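Local coordinates for ABC transporter, substrate-binding protein (Streptococcus pneumoniae, PDB 5G5Y), which binds short- and long-chain fructooligosaccharides, preferring tetrasaccharides and larger, as the solute-binding component of the FusABC-MsmK ABC transporter that imports them, at residues L99-E104 against A385-Y390; K106-A111 against D487-N492; E123-G128 against N338-Y343; E130-V135 against D399-R404. One frame throughout, in Å; residues are numbered along the deposited sequence.

How the contacts relate
The first segments of all four contacts lie between residues 99 and 135. Their partners come much later. Contact 3 closes first, when helix 332-340 meets the loop after strand 121-123. Contact 1 closes next, joining the end of helix 93-101 to the end of strand 384-386, and it encloses contact 3. Contact 4 then ties the loop at 130-135 to helix 399-412, crossing contacts 1 and 3. Contact 2 closes last, where C-terminal helix 475-492 returns to helix 104-109. It encloses contacts 3 and 4 and crosses contact 1. Contacts 1 and 3 share water 1 at a zinc ion, and a backbone hydrogen bond between Leu125 and Ile132 links contacts 3 and 4.

Contact 1 of 4, residues L99-E104 against A385-Y390; sequences LDEKPE and AILDSY
The carboxylate of Glu101 has Leu387 CD1 over one face, 3.7 Å from OE1. Ser389 OG approaches from the side of the syn lone pair of OE2. The other flat group is the ring of Tyr390. Leu387 N sits 3.6 Å above its plane, over the centre of one face.

Ser389 OG donates to Glu101 OE2 at 3.2 Å. Glu101 reaches it with an extended chain, CG lying opposite the backbone N (chi1 -176°). Water 1 accepts from Ser389 N and donates a weak bond to the same OE2. One carboxylate oxygen therefore meets the 3-10 turn of 388-390 both directly and through water. Lys102 leaves the helix and adds CG against Leu387 CD1 at 4.0 Å. The two side chains run antiparallel alongside one another. The lysine chain kinks twice midway, and its NZ has a long, weak ion pair with Glu124 OE2.

Leu387 follows strand 384-386, which pairs with strand 121-123. Water 1 is also a ligand of a zinc ion. The contact supplies Lys102 to the zinc site seen here, whose other residues are Glu124 and Asp127.

Contact 2 of 4, residues K106-A111 against D487-N492; sequences KALMTA and DQYQAN
Ala107 and Tyr489 bury the most surface here, and Leu108 and Asn492 complete the contact. Ala107 presents its methyl group to the last turn of the C-terminal helix 475-492. Its CB lies 3.7 Å from the backbone O of Asn492 and 4.1 Å from Asn492 CB. The backbones come close here, with Ala107 CA and Asn492 CA 5.8 Å apart.

Tyr489 lies one turn earlier on the same helix. Its ring reaches helix 104-109 through one side, at CD1 and CE1. CE1 takes most of the packing. It meets Leu108 CD2 at 3.8 Å and Ala107 CB at 4.2 Å. Both methyl groups approach the ring obliquely. Leu108 does not point straight at the ring; only its CD2 branch gets there.

The polar bonds of 106-111 described here are made elsewhere. Thr110 OG1 donates to Lys106 O at 2.8 Å, from 34° out of the carbonyl plane, and ties the threonine back to the end of helix 104-109. Leu108 O accepts from Arg307 NH1. Around the contact, Leu108 also packs on Met303, and Tyr489 also packs on Pro423.

No hydrogen bond or salt bridge crosses between the segments. The end of the C-terminal helix rests on helix 104-109 through methyl groups and the CD1-CE1 side of one tyrosine ring. The contact is small and mainly apolar. It consists of van der Waals approaches, with no directional bond between the two segments to fix their exact register.

Contact 3 of 4, residues E123-G128 against N338-Y343; sequences EELGDG and NNWGTY. With ZN (zinc ion), chain J.
Asn339 ND2 plays two parts at once. It donates to Glu123 OE2 and also lies 3.3 Å above one face of the indole of its own neighbour Trp340, toward the rim. This is the substrate site of a type 2 periplasmic-binding fold, and both Glu123 and Trp340 bind the fructooligosaccharide.

The hydrogen bond from the amide is short and nearly straight, 2.7 Å from Asn339 ND2 to Glu123 OE2 with an angle of 171° at the hydrogen. The acceptor lies in the amide plane and offers its anti lone pair, the one away from OE1. The carboxylate and amide planes are 75° apart. Asn339 CG is anti to the backbone N (chi1 -164°), which sends the amide toward strand 121-123. Its OD1 is held by Trp121 NE1, so both ends of the amide are occupied and its rotation is fixed. Asn339 is placed to orient Glu123, consistent with a second-shell role.

Leu125 adds apolar packing, with CD2 at the edge of the indole, near its plane, 4.5 Å from Trp340 CH2. Next to it the chain turns to a zinc ion. Glu124 OE1 binds the metal at 2.1 Å. Asp127 binds it through both carboxylate oxygens, and water 1 is a further ligand. Lys102 is the third residue of the site.

In this apo form water 2 joins the two sugar-binding side chains. It sits in the plane of the indole, accepts from Trp340 NE1 at 2.8 Å and donates to Glu123 OE2 at 3.0 Å.

Contact 4 of 4, residues E130-V135 against D399-R404; sequences ESIHSV and DDAKWR
Ala401 meets Ile132 near the start of helix 399-412. Ile132 lies in a type I beta turn, Ser131 to Ser134, which also holds an ST turn: Ser131 OG accepts from His133 N. The turn belongs to the loop between strands 121-123 and 138-142. Ile132 CD1 packs on the helix backbone, 3.9 Å from Ala401 CA and 4.0 Å from its CB. The CG1 branch of Ile132 trails away from the backbone N (chi1 -164°), which carries CD1 out to the helix.

One turn further along the helix, Arg404 carries the polar part of the contact. Its chain is extended from CG to NE and runs roughly perpendicular to Ile132, with CD 3.8 Å from Ile132 CG1. The aliphatic part thus lies on the isoleucine, and the guanidinium goes on to Val135, just after the turn. Arg404 NE donates to Trp270 O, and the guanidinium makes a cation-pi contact with Trp270, a substrate-binding residue. This is consistent with a second-shell role for Arg404, supporting Trp270 in the sugar site.

Its two terminal nitrogens grip one buried carbonyl end-on, with the oxygen in the guanidinium plane. NH2 donates to Val135 O at 3.2 Å, from above the carbonyl plane. Arg404 NH1 donates to Val135 O at 2.9 Å, nearly in line with the C=O bond (172°).

Contact 1 of 4, residues L99-E104 against A385-Y390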
loop_
_atom_site.group_PDB
_atom_site.type_symbol
_atom_site.label_atom_id
_atom_site.label_comp_id
_atom_site.label_asym_id
_atom_site.label_seq_id
_atom_site.Cartn_x
_atom_site.Cartn_y
_atom_site.Cartn_z
ATOM N N LEU A 99 10.927 -2.541 -18.196
ATOM C CA LEU A 99 9.783 -3.219 -18.775
ATOM C C LEU A 99 10.127 -4.564 -19.409
ATOM O O LEU A 99 9.302 -5.468 -19.403
ATOM C CB LEU A 99 9.047 -2.320 -19.770
ATOM C CG LEU A 99 8.496 -1.016 -19.186
ATOM C CD1 LEU A 99 7.811 -0.254 -20.283
ATOM C CD2 LEU A 99 7.555 -1.273 -18.015
ATOM N N ASP A 100 11.366 -4.693 -19.877
ATOM C CA ASP A 100 11.917 -5.961 -20.316
ATOM C C ASP A 100 12.145 -6.942 -19.148
ATOM O O ASP A 100 11.830 -8.111 -19.292
ATOM C CB ASP A 100 13.231 -5.713 -21.085
ATOM C CG ASP A 100 13.712 -6.950 -21.833
ATOM O OD1 ASP A 100 13.057 -7.310 -22.839
ATOM O OD2 ASP A 100 14.714 -7.569 -21.396
ATOM N N GLU A 101 12.690 -6.496 -18.021
ATOM C CA GLU A 101 12.901 -7.347 -16.832
ATOM C C GLU A 101 11.538 -7.696 -16.187
ATOM O O GLU A 101 11.359 -8.796 -15.676
ATOM C CB GLU A 101 13.809 -6.658 -15.779
ATOM C CG GLU A 101 14.170 -7.519 -14.539
ATOM C CD GLU A 101 15.107 -6.855 -13.503
ATOM O OE1 GLU A 101 15.903 -5.964 -13.884
ATOM O OE2 GLU A 101 15.075 -7.240 -12.285
ATOM N N LYS A 102 10.588 -6.757 -16.213
ATOM C CA LYS A 102 9.310 -6.894 -15.518
ATOM C C LYS A 102 8.182 -6.508 -16.441
ATOM O O LYS A 102 7.581 -5.451 -16.270
ATOM C CB LYS A 102 9.277 -5.995 -14.271
ATOM C CG LYS A 102 10.477 -6.089 -13.359
ATOM C CD LYS A 102 10.607 -7.426 -12.693
ATOM C CE LYS A 102 9.800 -7.467 -11.435
ATOM N NZ LYS A 102 9.922 -8.799 -10.823
ATOM N N PRO A 103 7.864 -7.365 -17.430
ATOM C CA PRO A 103 6.828 -7.031 -18.378
ATOM C C PRO A 103 5.432 -6.889 -17.818
ATOM O O PRO A 103 4.585 -6.302 -18.500
ATOM C CB PRO A 103 6.878 -8.171 -19.412
ATOM C CG PRO A 103 7.606 -9.269 -18.757
ATOM C CD PRO A 103 8.474 -8.684 -17.695
ATOM N N GLU A 104 5.181 -7.381 -16.603
ATOM C CA GLU A 104 3.895 -7.133 -15.966
ATOM C C GLU A 104 3.597 -5.637 -15.848
ATOM O O GLU A 104 2.433 -5.249 -15.915
ATOM C CB GLU A 104 3.823 -7.795 -14.604
ATOM C CG GLU A 104 4.668 -7.096 -13.548
ATOM C CD GLU A 104 4.899 -7.964 -12.357
ATOM O OE1 GLU A 104 5.889 -8.750 -12.379
ATOM O OE2 GLU A 104 4.064 -7.862 -11.418
ATOM N N ALA A 385 11.565 3.955 -10.783
ATOM C CA ALA A 385 11.471 2.542 -10.490
ATOM C C ALA A 385 12.603 2.026 -9.645
ATOM O O ALA A 385 13.771 2.225 -9.978
ATOM C CB ALA A 385 11.395 1.713 -11.747
ATOM N N ILE A 386 12.213 1.345 -8.567
ATOM C CA ILE A 386 13.125 0.581 -7.705
ATOM C C ILE A 386 12.655 -0.868 -7.713
ATOM O O ILE A 386 11.540 -1.191 -7.250
ATOM C CB ILE A 386 13.164 1.119 -6.280
ATOM C CG1 ILE A 386 13.510 2.619 -6.303
ATOM C CG2 ILE A 386 14.199 0.383 -5.436
ATOM C CD1 ILE A 386 13.314 3.319 -4.978
ATOM N N LEU A 387 13.504 -1.724 -8.257
ATOM C CA LEU A 387 13.216 -3.152 -8.374
ATOM C C LEU A 387 13.901 -3.855 -7.218
ATOM O O LEU A 387 14.918 -3.380 -6.689
ATOM C CB LEU A 387 13.689 -3.711 -9.708
ATOM C CG LEU A 387 13.107 -3.019 -10.939
ATOM C CD1 LEU A 387 13.515 -3.732 -12.202
ATOM C CD2 LEU A 387 11.594 -2.904 -10.854
ATOM N N ASP A 388 13.312 -4.976 -6.824
ATOM C CA ASP A 388 13.837 -5.764 -5.739
ATOM C C ASP A 388 15.273 -6.248 -5.998
ATOM O O ASP A 388 16.042 -6.361 -5.058
ATOM C CB ASP A 388 12.898 -6.909 -5.429
ATOM C CG ASP A 388 13.194 -7.553 -4.083
ATOM O OD1 ASP A 388 13.088 -6.868 -3.046
ATOM O OD2 ASP A 388 13.516 -8.762 -4.081
ATOM N N SER A 389 15.650 -6.448 -7.262
ATOM C CA SER A 389 17.045 -6.745 -7.615
ATOM C C SER A 389 18.087 -5.628 -7.288
ATOM O O SER A 389 19.289 -5.868 -7.320
ATOM C CB SER A 389 17.142 -7.094 -9.100
ATOM O OG SER A 389 16.737 -6.013 -9.904
ATOM N N TYR A 390 17.644 -4.406 -7.039
ATOM C CA TYR A 390 18.574 -3.290 -6.794
ATOM C C TYR A 390 19.202 -3.365 -5.385
ATOM O O TYR A 390 20.264 -2.761 -5.157
ATOM C CB TYR A 390 17.874 -1.942 -6.895
ATOM C CG TYR A 390 17.349 -1.533 -8.254
ATOM C CD1 TYR A 390 17.383 -2.390 -9.352
ATOM C CD2 TYR A 390 16.855 -0.248 -8.449
ATOM C CE1 TYR A 390 16.927 -1.997 -10.593
ATOM C CE2 TYR A 390 16.378 0.152 -9.678
ATOM C CZ TYR A 390 16.404 -0.711 -10.752
ATOM O OH TYR A 390 15.910 -0.314 -11.999
HETATM O O HOH W 1 13.451 -7.455 -9.323
#

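Contact 2 of 4, residues K106-A111 against D487-N492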
loop_
_atom_site.group_PDB
_atom_site.type_symbol
_atom_site.label_atom_id
_atom_site.label_comp_id
_atom_site.label_asym_id
_atom_site.label_seq_id
_atom_site.Cartn_x
_atom_site.Cartn_y
_atom_site.Cartn_z
ATOM N N LYS A 106 4.335 -3.267 -17.916
ATOM C CA LYS A 106 3.869 -2.761 -19.187
ATOM C C LYS A 106 2.366 -2.936 -19.326
ATOM O O LYS A 106 1.670 -2.001 -19.747
ATOM C CB LYS A 106 4.581 -3.430 -20.368
ATOM C CG LYS A 106 4.448 -2.618 -21.642
ATOM C CD LYS A 106 5.326 -3.197 -22.749
ATOM C CE LYS A 106 5.992 -2.120 -23.577
ATOM N NZ LYS A 106 4.994 -1.393 -24.391
ATOM N N ALA A 107 1.873 -4.099 -18.912
ATOM C CA ALA A 107 0.432 -4.371 -18.927
ATOM C C ALA A 107 -0.317 -3.406 -18.008
ATOM O O ALA A 107 -1.362 -2.875 -18.383
ATOM C CB ALA A 107 0.151 -5.830 -18.577
ATOM N N LEU A 108 0.239 -3.121 -16.839
ATOM C CA LEU A 108 -0.408 -2.201 -15.885
ATOM C C LEU A 108 -0.434 -0.751 -16.387
ATOM O O LEU A 108 -1.303 0.024 -15.990
ATOM C CB LEU A 108 0.293 -2.275 -14.535
ATOM C CG LEU A 108 0.287 -3.597 -13.753
ATOM C CD1 LEU A 108 0.952 -3.412 -12.403
ATOM C CD2 LEU A 108 -1.102 -4.181 -13.575
ATOM N N MET A 109 0.525 -0.399 -17.259
ATOM C CA MET A 109 0.666 0.937 -17.779
ATOM C C MET A 109 -0.280 1.202 -18.950
ATOM O O MET A 109 -0.576 2.356 -19.256
ATOM C CB MET A 109 2.111 1.200 -18.191
ATOM C CG MET A 109 3.093 1.247 -17.033
ATOM S SD MET A 109 4.793 1.231 -17.647
ATOM C CE MET A 109 4.892 2.676 -18.674
ATOM N N THR A 110 -0.788 0.148 -19.576
ATOM C CA THR A 110 -1.485 0.259 -20.872
ATOM C C THR A 110 -2.992 0.340 -20.680
ATOM O O THR A 110 -3.559 -0.532 -20.045
ATOM C CB THR A 110 -1.121 -0.961 -21.748
ATOM O OG1 THR A 110 0.288 -0.966 -21.989
ATOM C CG2 THR A 110 -1.783 -0.902 -23.090
ATOM N N ALA A 111 -3.623 1.368 -21.241
ATOM C CA ALA A 111 -5.079 1.540 -21.165
ATOM C C ALA A 111 -5.782 0.503 -22.040
ATOM O O ALA A 111 -5.150 -0.076 -22.921
ATOM C CB ALA A 111 -5.449 2.940 -21.558
ATOM N N ASP A 487 -8.533 -12.115 -16.608
ATOM C CA ASP A 487 -8.254 -12.959 -17.761
ATOM C C ASP A 487 -7.472 -12.178 -18.812
ATOM O O ASP A 487 -6.512 -12.707 -19.350
ATOM C CB ASP A 487 -9.538 -13.565 -18.368
ATOM C CG ASP A 487 -10.287 -14.492 -17.386
ATOM O OD1 ASP A 487 -9.711 -14.960 -16.364
ATOM O OD2 ASP A 487 -11.466 -14.775 -17.641
ATOM N N GLN A 488 -7.858 -10.942 -19.107
ATOM C CA GLN A 488 -7.095 -10.128 -20.067
ATOM C C GLN A 488 -5.620 -9.901 -19.633
ATOM O O GLN A 488 -4.695 -9.985 -20.447
ATOM C CB GLN A 488 -7.774 -8.781 -20.298
ATOM C CG GLN A 488 -9.046 -8.857 -21.118
ATOM C CD GLN A 488 -9.812 -7.533 -21.207
ATOM O OE1 GLN A 488 -9.378 -6.492 -20.686
ATOM N NE2 GLN A 488 -10.974 -7.574 -21.866
ATOM N N TYR A 489 -5.418 -9.572 -18.360
ATOM C CA TYR A 489 -4.071 -9.438 -17.786
ATOM C C TYR A 489 -3.205 -10.681 -17.997
ATOM O O TYR A 489 -2.036 -10.563 -18.406
ATOM C CB TYR A 489 -4.164 -9.111 -16.296
ATOM C CG TYR A 489 -2.851 -8.986 -15.603
ATOM C CD1 TYR A 489 -2.092 -7.832 -15.694
ATOM C CD2 TYR A 489 -2.367 -10.031 -14.848
ATOM C CE1 TYR A 489 -0.871 -7.730 -15.024
ATOM C CE2 TYR A 489 -1.172 -9.937 -14.169
ATOM C CZ TYR A 489 -0.427 -8.788 -14.266
ATOM O OH TYR A 489 0.751 -8.778 -13.587
ATOM N N GLN A 490 -3.762 -11.867 -17.751
ATOM C CA GLN A 490 -3.020 -13.125 -18.027
ATOM C C GLN A 490 -2.471 -13.190 -19.456
ATOM O O GLN A 490 -1.333 -13.595 -19.647
ATOM C CB GLN A 490 -3.871 -14.380 -17.770
ATOM C CG GLN A 490 -4.379 -14.558 -16.361
ATOM C CD GLN A 490 -3.412 -14.107 -15.287
ATOM O OE1 GLN A 490 -3.695 -13.171 -14.546
ATOM N NE2 GLN A 490 -2.268 -14.749 -15.206
ATOM N N ALA A 491 -3.269 -12.757 -20.434
ATOM C CA ALA A 491 -2.833 -12.658 -21.829
ATOM C C ALA A 491 -1.762 -11.592 -22.098
ATOM O O ALA A 491 -0.906 -11.780 -22.948
ATOM C CB ALA A 491 -4.033 -12.403 -22.729
ATOM N N ASN A 492 -1.816 -10.472 -21.387
ATOM C CA ASN A 492 -0.945 -9.324 -21.642
ATOM C C ASN A 492 0.279 -9.184 -20.758
ATOM O O ASN A 492 1.144 -8.373 -21.064
ATOM C CB ASN A 492 -1.772 -8.042 -21.501
ATOM C CG ASN A 492 -2.939 -7.986 -22.477
ATOM O OD1 ASN A 492 -2.917 -8.639 -23.499
ATOM N ND2 ASN A 492 -3.955 -7.204 -22.158
#

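Contact 3 of 4, residues E123-G128 against N338-Y343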
loop_
_atom_site.group_PDB
_atom_site.type_symbol
_atom_site.label_atom_id
_atom_site.label_comp_id
_atom_site.label_asym_id
_atom_site.label_seq_id
_atom_site.Cartn_x
_atom_site.Cartn_y
_atom_site.Cartn_z
ATOM N N GLU A 123 7.899 0.835 -6.751
ATOM C CA GLU A 123 8.749 0.590 -5.578
ATOM C C GLU A 123 8.553 -0.831 -5.103
ATOM O O GLU A 123 7.579 -1.134 -4.373
ATOM C CB GLU A 123 8.434 1.567 -4.449
ATOM C CG GLU A 123 9.345 1.508 -3.233
ATOM C CD GLU A 123 8.800 2.316 -2.049
ATOM O OE1 GLU A 123 7.903 1.802 -1.334
ATOM O OE2 GLU A 123 9.225 3.478 -1.832
ATOM N N GLU A 124 9.476 -1.715 -5.473
ATOM C CA GLU A 124 9.428 -3.100 -4.994
ATOM C C GLU A 124 10.207 -3.215 -3.684
ATOM O O GLU A 124 11.379 -2.830 -3.620
ATOM C CB GLU A 124 10.015 -4.033 -6.040
ATOM C CG GLU A 124 9.211 -3.996 -7.336
ATOM C CD GLU A 124 9.684 -5.060 -8.318
ATOM O OE1 GLU A 124 10.795 -5.594 -8.084
ATOM O OE2 GLU A 124 8.951 -5.339 -9.301
ATOM N N LEU A 125 9.508 -3.603 -2.610
ATOM C CA LEU A 125 10.164 -3.983 -1.328
ATOM C C LEU A 125 9.745 -5.414 -1.089
ATOM O O LEU A 125 8.672 -5.705 -0.516
ATOM C CB LEU A 125 9.740 -3.064 -0.194
ATOM C CG LEU A 125 10.376 -1.685 -0.199
ATOM C CD1 LEU A 125 9.570 -0.737 0.664
ATOM C CD2 LEU A 125 11.828 -1.771 0.252
ATOM N N GLY A 126 10.557 -6.311 -1.635
ATOM C CA GLY A 126 10.176 -7.675 -1.815
ATOM C C GLY A 126 9.378 -7.926 -3.070
ATOM O O GLY A 126 8.658 -7.052 -3.538
ATOM N N ASP A 127 9.447 -9.147 -3.575
ATOM C CA ASP A 127 8.720 -9.578 -4.800
ATOM C C ASP A 127 7.674 -10.628 -4.495
ATOM O O ASP A 127 7.901 -11.453 -3.650
ATOM C CB ASP A 127 9.710 -10.263 -5.778
ATOM C CG ASP A 127 10.138 -9.366 -6.879
ATOM O OD1 ASP A 127 9.483 -8.322 -7.076
ATOM O OD2 ASP A 127 11.121 -9.708 -7.566
ATOM N N GLY A 128 6.597 -10.661 -5.286
ATOM C CA GLY A 128 5.530 -11.642 -5.169
ATOM C C GLY A 128 5.044 -11.779 -3.731
ATOM O O GLY A 128 4.751 -10.789 -3.078
ATOM N N ASN A 338 15.516 9.897 -6.094
ATOM C CA ASN A 338 14.266 10.640 -6.291
ATOM C C ASN A 338 13.187 10.214 -5.295
ATOM O O ASN A 338 12.418 11.040 -4.797
ATOM C CB ASN A 338 13.738 10.497 -7.717
ATOM C CG ASN A 338 14.603 11.230 -8.738
ATOM O OD1 ASN A 338 15.626 11.839 -8.401
ATOM N ND2 ASN A 338 14.211 11.134 -10.001
ATOM N N ASN A 339 13.180 8.929 -4.989
ATOM C CA ASN A 339 12.202 8.341 -4.082
ATOM C C ASN A 339 12.500 8.700 -2.616
ATOM O O ASN A 339 11.581 8.933 -1.845
ATOM C CB ASN A 339 12.227 6.820 -4.228
ATOM C CG ASN A 339 10.987 6.132 -3.634
ATOM O OD1 ASN A 339 9.860 6.521 -3.913
ATOM N ND2 ASN A 339 11.199 5.088 -2.854
ATOM N N TRP A 340 13.773 8.656 -2.232
ATOM C CA TRP A 340 14.141 8.625 -0.813
ATOM C C TRP A 340 15.028 9.753 -0.273
ATOM O O TRP A 340 15.046 9.952 0.949
ATOM C CB TRP A 340 14.780 7.271 -0.459
ATOM C CG TRP A 340 13.833 6.147 -0.247
ATOM C CD1 TRP A 340 12.627 6.189 0.429
ATOM C CD2 TRP A 340 14.021 4.779 -0.627
ATOM N NE1 TRP A 340 12.038 4.925 0.447
ATOM C CE2 TRP A 340 12.874 4.043 -0.179
ATOM C CE3 TRP A 340 15.016 4.099 -1.321
ATOM C CZ2 TRP A 340 12.706 2.677 -0.440
ATOM C CZ3 TRP A 340 14.854 2.720 -1.539
ATOM C CH2 TRP A 340 13.712 2.040 -1.101
ATOM N N GLY A 341 15.807 10.414 -1.133
ATOM C CA GLY A 341 16.732 11.458 -0.698
ATOM C C GLY A 341 18.069 11.373 -1.376
ATOM O O GLY A 341 18.218 10.676 -2.371
ATOM N N THR A 342 19.069 12.072 -0.848
ATOM C CA THR A 342 20.343 12.102 -1.536
ATOM C C THR A 342 21.554 12.058 -0.572
ATOM O O THR A 342 21.403 11.774 0.597
ATOM C CB THR A 342 20.361 13.275 -2.552
ATOM O OG1 THR A 342 21.505 13.166 -3.406
ATOM C CG2 THR A 342 20.343 14.648 -1.832
ATOM N N TYR A 343 22.731 12.295 -1.129
ATOM C CA TYR A 343 24.013 12.193 -0.448
ATOM C C TYR A 343 24.799 13.469 -0.726
ATOM O O TYR A 343 24.501 14.199 -1.688
ATOM C CB TYR A 343 24.823 11.020 -1.047
ATOM C CG TYR A 343 25.194 11.253 -2.499
ATOM C CD1 TYR A 343 24.312 10.900 -3.530
ATOM C CD2 TYR A 343 26.383 11.930 -2.848
ATOM C CE1 TYR A 343 24.611 11.175 -4.856
ATOM C CE2 TYR A 343 26.698 12.190 -4.173
ATOM C CZ TYR A 343 25.796 11.814 -5.171
ATOM O OH TYR A 343 26.081 12.069 -6.473
HETATM ZN ZN ZN J . 11.188 -7.563 -8.806
HETATM O O HOH W 2 9.487 3.866 1.097
HETATM O O HOH W 1 13.451 -7.455 -9.323
#

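Contact 4 of 4, residues E130-V135 against D399-R404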
loop_
_atom_site.group_PDB
_atom_site.type_symbol
_atom_site.label_atom_id
_atom_site.label_comp_id
_atom_site.label_asym_id
_atom_site.label_seq_id
_atom_site.Cartn_x
_atom_site.Cartn_y
_atom_site.Cartn_z
ATOM N N GLU A 130 6.548 -12.292 -1.077
ATOM C CA GLU A 130 7.448 -11.662 -0.116
ATOM C C GLU A 130 7.326 -10.154 -0.058
ATOM O O GLU A 130 7.953 -9.544 0.815
ATOM C CB GLU A 130 8.907 -12.078 -0.414
ATOM C CG GLU A 130 9.153 -13.525 -0.066
ATOM C CD GLU A 130 10.534 -14.047 -0.452
ATOM O OE1 GLU A 130 11.519 -13.300 -0.462
ATOM O OE2 GLU A 130 10.639 -15.249 -0.709
ATOM N N SER A 131 6.475 -9.546 -0.912
ATOM C CA SER A 131 6.284 -8.109 -0.903
ATOM C C SER A 131 5.872 -7.649 0.493
ATOM O O SER A 131 5.075 -8.306 1.168
ATOM C CB SER A 131 5.218 -7.676 -1.925
ATOM O OG SER A 131 4.895 -6.289 -1.779
ATOM N N ILE A 132 6.400 -6.498 0.893
ATOM C CA ILE A 132 6.031 -5.860 2.159
ATOM C C ILE A 132 4.530 -5.567 2.246
ATOM O O ILE A 132 3.980 -5.429 3.335
ATOM C CB ILE A 132 6.851 -4.543 2.360
ATOM C CG1 ILE A 132 6.786 -4.063 3.821
ATOM C CG2 ILE A 132 6.393 -3.454 1.402
ATOM C CD1 ILE A 132 7.862 -3.048 4.180
ATOM N N HIS A 133 3.892 -5.465 1.077
ATOM C CA HIS A 133 2.482 -5.204 0.969
ATOM C C HIS A 133 1.562 -6.403 1.167
ATOM O O HIS A 133 0.361 -6.210 1.346
ATOM C CB HIS A 133 2.190 -4.562 -0.376
ATOM C CG HIS A 133 2.917 -3.286 -0.564
ATOM N ND1 HIS A 133 2.598 -2.143 0.138
ATOM C CD2 HIS A 133 3.999 -2.987 -1.313
ATOM C CE1 HIS A 133 3.427 -1.177 -0.225
ATOM N NE2 HIS A 133 4.306 -1.679 -1.075
ATOM N N SER A 134 2.120 -7.616 1.200
ATOM C CA SER A 134 1.335 -8.850 1.213
ATOM C C SER A 134 0.393 -8.974 2.407
ATOM O O SER A 134 -0.686 -9.567 2.274
ATOM C CB SER A 134 2.246 -10.079 1.136
ATOM O OG SER A 134 2.922 -10.152 -0.115
ATOM N N VAL A 135 0.819 -8.440 3.562
ATOM C CA VAL A 135 -0.009 -8.399 4.784
ATOM C C VAL A 135 0.099 -6.985 5.272
ATOM O O VAL A 135 1.224 -6.481 5.414
ATOM C CB VAL A 135 0.521 -9.366 5.861
ATOM C CG1 VAL A 135 -0.262 -9.295 7.191
ATOM C CG2 VAL A 135 0.404 -10.771 5.332
ATOM N N ASP A 399 15.970 0.416 6.822
ATOM C CA ASP A 399 16.032 -0.553 7.928
ATOM C C ASP A 399 14.645 -1.044 8.380
ATOM O O ASP A 399 14.493 -2.211 8.671
ATOM C CB ASP A 399 16.705 0.040 9.174
ATOM C CG ASP A 399 18.199 0.217 9.023
ATOM O OD1 ASP A 399 18.822 -0.362 8.101
ATOM O OD2 ASP A 399 18.747 0.945 9.876
ATOM N N ASP A 400 13.690 -0.140 8.482
ATOM C CA ASP A 400 12.347 -0.507 8.905
ATOM C C ASP A 400 11.650 -1.424 7.899
ATOM O O ASP A 400 10.940 -2.347 8.304
ATOM C CB ASP A 400 11.479 0.695 9.275
ATOM C CG ASP A 400 11.300 1.699 8.144
ATOM O OD1 ASP A 400 11.977 1.620 7.088
ATOM O OD2 ASP A 400 10.465 2.607 8.342
ATOM N N ALA A 401 11.896 -1.192 6.608
ATOM C CA ALA A 401 11.346 -2.063 5.568
ATOM C C ALA A 401 11.960 -3.437 5.643
ATOM O O ALA A 401 11.260 -4.451 5.527
ATOM C CB ALA A 401 11.555 -1.480 4.192
ATOM N N LYS A 402 13.281 -3.480 5.817
ATOM C CA LYS A 402 13.990 -4.748 5.913
ATOM C C LYS A 402 13.458 -5.564 7.086
ATOM O O LYS A 402 13.232 -6.769 6.962
ATOM C CB LYS A 402 15.488 -4.534 6.030
ATOM C CG LYS A 402 16.326 -5.788 6.232
ATOM C CD LYS A 402 16.141 -6.796 5.108
ATOM C CE LYS A 402 17.175 -7.918 5.176
ATOM N NZ LYS A 402 16.699 -9.115 4.414
ATOM N N TRP A 403 13.330 -4.920 8.230
ATOM C CA TRP A 403 12.794 -5.564 9.437
ATOM C C TRP A 403 11.409 -6.197 9.158
ATOM O O TRP A 403 11.210 -7.361 9.429
ATOM C CB TRP A 403 12.701 -4.539 10.536
ATOM C CG TRP A 403 12.091 -5.009 11.809
ATOM C CD1 TRP A 403 12.710 -5.738 12.821
ATOM C CD2 TRP A 403 10.767 -4.743 12.262
ATOM N NE1 TRP A 403 11.820 -5.919 13.858
ATOM C CE2 TRP A 403 10.625 -5.340 13.530
ATOM C CE3 TRP A 403 9.673 -4.068 11.709
ATOM C CZ2 TRP A 403 9.427 -5.254 14.267
ATOM C CZ3 TRP A 403 8.502 -4.009 12.416
ATOM C CH2 TRP A 403 8.381 -4.614 13.682
ATOM N N ARG A 404 10.501 -5.425 8.569
ATOM C CA ARG A 404 9.142 -5.885 8.285
ATOM C C ARG A 404 9.163 -7.027 7.264
ATOM O O ARG A 404 8.485 -8.015 7.448
ATOM C CB ARG A 404 8.227 -4.725 7.835
ATOM C CG ARG A 404 6.761 -5.046 7.948
ATOM C CD ARG A 404 5.893 -3.927 7.461
ATOM N NE ARG A 404 4.542 -4.138 7.989
ATOM C CZ ARG A 404 3.539 -4.701 7.310
ATOM N NH1 ARG A 404 3.668 -5.079 6.044
ATOM N NH2 ARG A 404 2.384 -4.860 7.897
#